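Local coordinates for protein decapping nuclease RAI1 (Candida albicans, PDB 5BUD) that removes NAD caps, methylguanosine caps and the diphosphate of triphosphate 5' ends from RNA using divalent metal ions, and binds and stimulates the exoribonuclease RAT1, at residues Y46-Q60 / I281-V294. Sequence-based numbering, arbitrary orientation.
With nucleotides of chain C.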
loop_
_atom_site.group_PDB
_atom_site.type_symbol
_atom_site.label_atom_id
_atom_site.label_comp_id
_atom_site.label_asym_id
_atom_site.label_seq_id
_atom_site.Cartn_x
_atom_site.Cartn_y
_atom_site.Cartn_z
ATOM N N TYR A 46 15.310 -8.871 6.230
ATOM C CA TYR A 46 16.047 -7.671 6.576
ATOM C C TYR A 46 17.437 -8.055 7.077
ATOM O O TYR A 46 17.555 -8.926 7.922
ATOM C CB TYR A 46 15.316 -6.878 7.696
ATOM C CG TYR A 46 15.976 -5.568 7.967
ATOM C CD1 TYR A 46 15.865 -4.530 7.068
ATOM C CD2 TYR A 46 16.792 -5.384 9.081
ATOM C CE1 TYR A 46 16.506 -3.314 7.285
ATOM C CE2 TYR A 46 17.448 -4.170 9.299
ATOM C CZ TYR A 46 17.274 -3.135 8.405
ATOM O OH TYR A 46 17.916 -1.918 8.570
ATOM N N TYR A 47 18.463 -7.414 6.550
ATOM C CA TYR A 47 19.834 -7.601 7.036
ATOM C C TYR A 47 20.720 -6.406 6.686
ATOM O O TYR A 47 21.127 -6.231 5.527
ATOM C CB TYR A 47 20.450 -8.903 6.482
ATOM C CG TYR A 47 21.783 -9.233 7.127
ATOM C CD1 TYR A 47 22.976 -9.043 6.447
ATOM C CD2 TYR A 47 21.840 -9.684 8.439
ATOM C CE1 TYR A 47 24.196 -9.341 7.038
ATOM C CE2 TYR A 47 23.051 -9.965 9.047
ATOM C CZ TYR A 47 24.224 -9.787 8.340
ATOM O OH TYR A 47 25.437 -10.053 8.947
ATOM N N LEU A 48 21.001 -5.564 7.690
ATOM C CA LEU A 48 21.808 -4.363 7.486
ATOM C C LEU A 48 22.563 -3.989 8.785
ATOM O O LEU A 48 22.043 -3.238 9.615
ATOM C CB LEU A 48 20.924 -3.199 7.037
ATOM C CG LEU A 48 21.675 -1.955 6.602
ATOM C CD1 LEU A 48 22.706 -2.310 5.542
ATOM C CD2 LEU A 48 20.698 -0.902 6.093
ATOM N N PRO A 49 23.744 -4.588 8.994
ATOM C CA PRO A 49 24.558 -4.321 10.194
ATOM C C PRO A 49 25.108 -2.891 10.227
ATOM O O PRO A 49 25.440 -2.324 9.187
ATOM C CB PRO A 49 25.729 -5.310 10.063
ATOM C CG PRO A 49 25.310 -6.315 9.020
ATOM C CD PRO A 49 24.369 -5.585 8.106
ATOM N N ASP A 50 25.249 -2.343 11.423
ATOM C CA ASP A 50 25.850 -1.015 11.603
ATOM C C ASP A 50 27.173 -0.853 10.899
ATOM O O ASP A 50 27.442 0.197 10.334
ATOM C CB ASP A 50 26.038 -0.730 13.074
ATOM C CG ASP A 50 24.741 -0.465 13.763
ATOM O OD1 ASP A 50 23.718 -0.315 13.062
ATOM O OD2 ASP A 50 24.744 -0.413 15.000
ATOM N N SER A 51 27.991 -1.900 10.927
ATOM C CA SER A 51 29.304 -1.839 10.321
ATOM C C SER A 51 29.183 -1.492 8.851
ATOM O O SER A 51 29.965 -0.687 8.327
ATOM C CB SER A 51 30.071 -3.165 10.521
ATOM O OG SER A 51 29.407 -4.279 9.945
ATOM N N THR A 52 28.189 -2.085 8.186
ATOM C CA THR A 52 27.906 -1.758 6.794
ATOM C C THR A 52 27.416 -0.319 6.670
ATOM O O THR A 52 27.836 0.417 5.776
ATOM C CB THR A 52 26.843 -2.705 6.203
ATOM O OG1 THR A 52 27.035 -4.019 6.730
ATOM C CG2 THR A 52 26.949 -2.753 4.702
ATOM N N ILE A 53 26.529 0.088 7.570
ATOM C CA ILE A 53 26.009 1.456 7.551
ATOM C C ILE A 53 27.158 2.458 7.708
ATOM O O ILE A 53 27.155 3.527 7.095
ATOM C CB ILE A 53 24.924 1.668 8.634
ATOM C CG1 ILE A 53 23.662 0.897 8.246
ATOM C CG2 ILE A 53 24.559 3.152 8.769
ATOM C CD1 ILE A 53 22.734 0.581 9.392
ATOM N N ASP A 54 28.149 2.090 8.513
ATOM C CA ASP A 54 29.293 2.957 8.761
ATOM C C ASP A 54 30.132 3.228 7.536
ATOM O O ASP A 54 30.768 4.266 7.471
ATOM C CB ASP A 54 30.156 2.402 9.900
ATOM C CG ASP A 54 29.555 2.695 11.266
ATOM O OD1 ASP A 54 28.482 3.336 11.308
ATOM O OD2 ASP A 54 30.144 2.299 12.291
ATOM N N THR A 55 30.101 2.331 6.547
ATOM C CA THR A 55 30.856 2.539 5.308
ATOM C C THR A 55 30.354 3.711 4.453
ATOM O O THR A 55 31.073 4.185 3.574
ATOM C CB THR A 55 30.875 1.280 4.421
ATOM O OG1 THR A 55 29.536 0.919 4.062
ATOM C CG2 THR A 55 31.562 0.109 5.126
ATOM N N GLY A 56 29.134 4.180 4.687
ATOM C CA GLY A 56 28.601 5.310 3.927
ATOM C C GLY A 56 28.069 4.906 2.555
ATOM O O GLY A 56 28.527 5.406 1.528
ATOM N N ILE A 57 27.052 4.048 2.550
ATOM C CA ILE A 57 26.512 3.476 1.312
ATOM C C ILE A 57 25.929 4.556 0.401
ATOM O O ILE A 57 25.194 5.419 0.859
ATOM C CB ILE A 57 25.465 2.399 1.635
ATOM C CG1 ILE A 57 26.147 1.211 2.320
ATOM C CG2 ILE A 57 24.788 1.928 0.360
ATOM C CD1 ILE A 57 25.216 0.354 3.156
ATOM N N ASP A 58 26.291 4.545 -0.880
ATOM C CA ASP A 58 25.733 5.512 -1.809
ATOM C C ASP A 58 24.450 4.952 -2.403
ATOM O O ASP A 58 24.486 3.977 -3.166
ATOM C CB ASP A 58 26.698 5.894 -2.942
ATOM C CG ASP A 58 26.253 7.169 -3.655
ATOM O OD1 ASP A 58 25.037 7.394 -3.733
ATOM O OD2 ASP A 58 27.097 7.974 -4.104
ATOM N N LEU A 59 23.329 5.581 -2.078
ATOM C CA LEU A 59 22.024 5.040 -2.478
ATOM C C LEU A 59 21.662 5.418 -3.918
ATOM O O LEU A 59 20.638 4.996 -4.402
ATOM C CB LEU A 59 20.920 5.477 -1.494
ATOM C CG LEU A 59 21.034 4.868 -0.105
ATOM C CD1 LEU A 59 19.989 5.432 0.855
ATOM C CD2 LEU A 59 20.946 3.348 -0.117
ATOM N N GLN A 60 22.460 6.255 -4.580
ATOM C CA GLN A 60 22.316 6.431 -6.037
ATOM C C GLN A 60 23.260 5.543 -6.838
ATOM O O GLN A 60 23.228 5.559 -8.070
ATOM C CB GLN A 60 22.427 7.895 -6.463
ATOM C CG GLN A 60 23.735 8.582 -6.135
ATOM C CD GLN A 60 23.713 10.038 -6.533
ATOM O OE1 GLN A 60 23.337 10.379 -7.640
ATOM N NE2 GLN A 60 24.097 10.910 -5.610
ATOM N N ILE A 281 11.071 0.631 9.104
ATOM C CA ILE A 281 12.493 0.974 9.204
ATOM C C ILE A 281 12.747 2.106 8.219
ATOM O O ILE A 281 12.476 1.977 7.022
ATOM C CB ILE A 281 13.391 -0.245 8.913
ATOM C CG1 ILE A 281 13.138 -1.306 9.976
ATOM C CG2 ILE A 281 14.858 0.131 8.848
ATOM C CD1 ILE A 281 14.009 -2.529 9.931
ATOM N N TYR A 282 13.258 3.209 8.730
ATOM C CA TYR A 282 13.667 4.340 7.916
ATOM C C TYR A 282 15.166 4.355 7.698
ATOM O O TYR A 282 15.963 4.248 8.643
ATOM C CB TYR A 282 13.217 5.673 8.552
ATOM C CG TYR A 282 11.837 6.085 8.139
ATOM C CD1 TYR A 282 10.732 5.534 8.749
ATOM C CD2 TYR A 282 11.632 7.042 7.134
ATOM C CE1 TYR A 282 9.462 5.916 8.392
ATOM C CE2 TYR A 282 10.353 7.390 6.751
ATOM C CZ TYR A 282 9.281 6.809 7.393
ATOM O OH TYR A 282 7.998 7.132 7.077
ATOM N N GLY A 283 15.550 4.443 6.435
ATOM C CA GLY A 283 16.929 4.777 6.080
ATOM C C GLY A 283 17.010 6.281 5.863
ATOM O O GLY A 283 16.394 6.790 4.929
ATOM N N PHE A 284 17.718 6.978 6.759
ATOM C CA PHE A 284 17.943 8.421 6.652
ATOM C C PHE A 284 19.210 8.703 5.845
ATOM O O PHE A 284 20.281 8.177 6.152
ATOM C CB PHE A 284 18.027 9.053 8.056
ATOM C CG PHE A 284 16.708 9.081 8.768
ATOM C CD1 PHE A 284 15.724 9.957 8.367
ATOM C CD2 PHE A 284 16.431 8.189 9.780
ATOM C CE1 PHE A 284 14.492 9.974 8.985
ATOM C CE2 PHE A 284 15.213 8.194 10.406
ATOM C CZ PHE A 284 14.235 9.077 10.006
ATOM N N ARG A 285 19.082 9.533 4.817
ATOM C CA ARG A 285 20.196 9.804 3.911
ATOM C C ARG A 285 20.452 11.310 3.807
ATOM O O ARG A 285 19.572 12.128 4.094
ATOM C CB ARG A 285 19.946 9.154 2.525
ATOM C CG ARG A 285 18.575 9.419 1.904
ATOM C CD ARG A 285 18.590 10.725 1.154
ATOM N NE ARG A 285 17.282 11.200 0.726
ATOM C CZ ARG A 285 17.017 12.473 0.425
ATOM N NH1 ARG A 285 17.963 13.377 0.528
ATOM N NH2 ARG A 285 15.806 12.848 0.033
ATOM N N ASP A 286 21.660 11.683 3.412
ATOM C CA ASP A 286 22.021 13.108 3.318
ATOM C C ASP A 286 21.752 13.678 1.918
ATOM O O ASP A 286 21.239 12.974 1.066
ATOM C CB ASP A 286 23.475 13.323 3.776
ATOM C CG ASP A 286 24.504 12.780 2.808
ATOM O OD1 ASP A 286 24.173 12.436 1.655
ATOM O OD2 ASP A 286 25.673 12.697 3.220
ATOM N N ASN A 287 22.103 14.950 1.686
ATOM C CA ASN A 287 21.899 15.582 0.379
ATOM C C ASN A 287 22.548 14.880 -0.797
ATOM O O ASN A 287 22.021 14.920 -1.894
ATOM C CB ASN A 287 22.375 17.028 0.395
ATOM C CG ASN A 287 21.579 17.886 1.346
ATOM O OD1 ASN A 287 20.595 17.435 1.938
ATOM N ND2 ASN A 287 22.005 19.128 1.506
ATOM N N ASN A 288 23.674 14.217 -0.561
ATOM C CA ASN A 288 24.355 13.462 -1.599
ATOM C C ASN A 288 23.898 12.010 -1.680
ATOM O O ASN A 288 24.547 11.168 -2.340
ATOM C CB ASN A 288 25.865 13.575 -1.409
ATOM C CG ASN A 288 26.323 15.014 -1.447
ATOM O OD1 ASN A 288 25.822 15.816 -2.251
ATOM N ND2 ASN A 288 27.233 15.369 -0.562
ATOM N N LEU A 289 22.775 11.726 -1.019
ATOM C CA LEU A 289 22.135 10.415 -1.077
ATOM C C LEU A 289 22.987 9.299 -0.488
ATOM O O LEU A 289 22.876 8.148 -0.875
ATOM C CB LEU A 289 21.695 10.094 -2.522
ATOM C CG LEU A 289 21.009 11.264 -3.259
ATOM C CD1 LEU A 289 20.585 10.930 -4.678
ATOM C CD2 LEU A 289 19.809 11.734 -2.468
ATOM N N ILE A 290 23.822 9.634 0.486
ATOM C CA ILE A 290 24.557 8.636 1.230
ATOM C C ILE A 290 23.701 8.264 2.453
ATOM O O ILE A 290 23.227 9.158 3.161
ATOM C CB ILE A 290 25.916 9.200 1.719
ATOM C CG1 ILE A 290 26.733 9.830 0.569
ATOM C CG2 ILE A 290 26.713 8.128 2.417
ATOM C CD1 ILE A 290 27.090 8.855 -0.538
ATOM N N LEU A 291 23.570 6.969 2.738
ATOM C CA LEU A 291 22.848 6.497 3.920
ATOM C C LEU A 291 23.674 6.829 5.151
ATOM O O LEU A 291 24.833 6.436 5.236
ATOM C CB LEU A 291 22.609 4.995 3.853
ATOM C CG LEU A 291 21.900 4.287 4.999
ATOM C CD1 LEU A 291 20.462 4.763 5.189
ATOM C CD2 LEU A 291 21.920 2.788 4.817
ATOM N N LYS A 292 23.064 7.533 6.098
ATOM C CA LYS A 292 23.751 8.027 7.301
ATOM C C LYS A 292 23.375 7.222 8.528
ATOM O O LYS A 292 24.223 6.887 9.330
ATOM C CB LYS A 292 23.366 9.474 7.536
ATOM C CG LYS A 292 23.678 10.403 6.368
ATOM C CD LYS A 292 25.159 10.396 6.000
ATOM C CE LYS A 292 26.034 10.896 7.145
ATOM N NZ LYS A 292 27.454 10.552 6.869
ATOM N N ASN A 293 22.096 6.918 8.681
ATOM C CA ASN A 293 21.652 6.063 9.772
ATOM C C ASN A 293 20.293 5.405 9.487
ATOM O O ASN A 293 19.535 5.847 8.611
ATOM C CB ASN A 293 21.604 6.854 11.092
ATOM C CG ASN A 293 20.568 7.951 11.071
ATOM O OD1 ASN A 293 20.710 8.925 10.359
ATOM N ND2 ASN A 293 19.522 7.800 11.863
ATOM N N VAL A 294 20.004 4.351 10.245
ATOM C CA VAL A 294 18.785 3.593 10.099
ATOM C C VAL A 294 18.063 3.543 11.425
ATOM O O VAL A 294 18.695 3.359 12.453
ATOM C CB VAL A 294 19.106 2.173 9.617
ATOM C CG1 VAL A 294 17.875 1.292 9.639
ATOM C CG2 VAL A 294 19.751 2.251 8.236
ATOM P P U C 4 14.642 16.831 -0.429
ATOM O OP1 U C 4 15.465 17.837 -1.151
ATOM O OP2 U C 4 15.172 15.479 -0.177
ATOM O "O5'" U C 4 14.200 17.472 0.957
ATOM C "C5'" U C 4 13.754 18.837 1.011
ATOM C "C4'" U C 4 14.366 19.503 2.213
ATOM O "O4'" U C 4 13.560 20.643 2.608
ATOM C "C3'" U C 4 14.335 18.622 3.441
ATOM O "O3'" U C 4 15.279 19.134 4.366
ATOM C "C2'" U C 4 12.866 18.737 3.830
ATOM O "O2'" U C 4 12.523 18.260 5.116
ATOM C "C1'" U C 4 12.612 20.232 3.583
ATOM N N1 U C 4 11.264 20.542 3.077
ATOM C C2 U C 4 10.201 19.824 3.594
ATOM O O2 U C 4 10.335 18.958 4.441
ATOM N N3 U C 4 8.974 20.155 3.074
ATOM C C4 U C 4 8.703 21.106 2.115
ATOM O O4 U C 4 7.539 21.285 1.751
ATOM C C5 U C 4 9.853 21.807 1.630
ATOM C C6 U C 4 11.064 21.509 2.115
HETATM O O HOH W 1 25.737 3.864 4.969
HETATM O O HOH W 2 27.247 6.595 8.702
#
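L291 and L59 mark where 46-60 lies against the hairpin 281-294: L59 CD1 rests on L291 CB, and two backbone bonds flank the single beta bridge between D58 and I290. L291 N donates to I57 O at 2.9 Å (N-H...O angle 162°), and L59 N donates to L289 O with nearly the same geometry. Within the bridge I290 CA also directs a C-H at I57 O.

The tightly packed side is apolar. L48 and L291 meet tip to tip through their CD2 methyls, while I53 crosses V294 at about a right angle, its CD1 3.6 Å from V294 CG2. Farther along, I281 CD1 sits over the centre of the Y46 ring, 3.6 Å from the centroid and 11° off its normal, a CH-pi contact. With CG anti to its backbone N (chi1 -174°), the Y46 side chain also brings OH to 3.4 Å from V294 CG1.

Beside helix 50-54 the contact is wetter. One water bridges I53 O, I57 N and L291 O, joining the helix and the chain after it to strand 291-298; a second spans I53 O, weakly, and K292 O. A separate loose end lies at the hairpin turn. D58 OD1 accepts from Q60 N at 2.9 Å, closing an Asx turn that helps fix the carboxylate. Q60 NE2 reaches N288 O only weakly, at 3.3 Å, and its OE1 is bonded to R166.

R285 NH2 grips OP2 of U4 of chain C at 2.7 Å, in the guanidinium plane. Segment 46-60 thus overlies an antiparallel pair, strands 279-285 and 291-298, of the PD-(D/E)XK nuclease fold. Strand 279-285 pairs with strand 243-250, where I281 touches the metal-binding L246, and helix 158-178 packs on Y46, L59, R285 and L289.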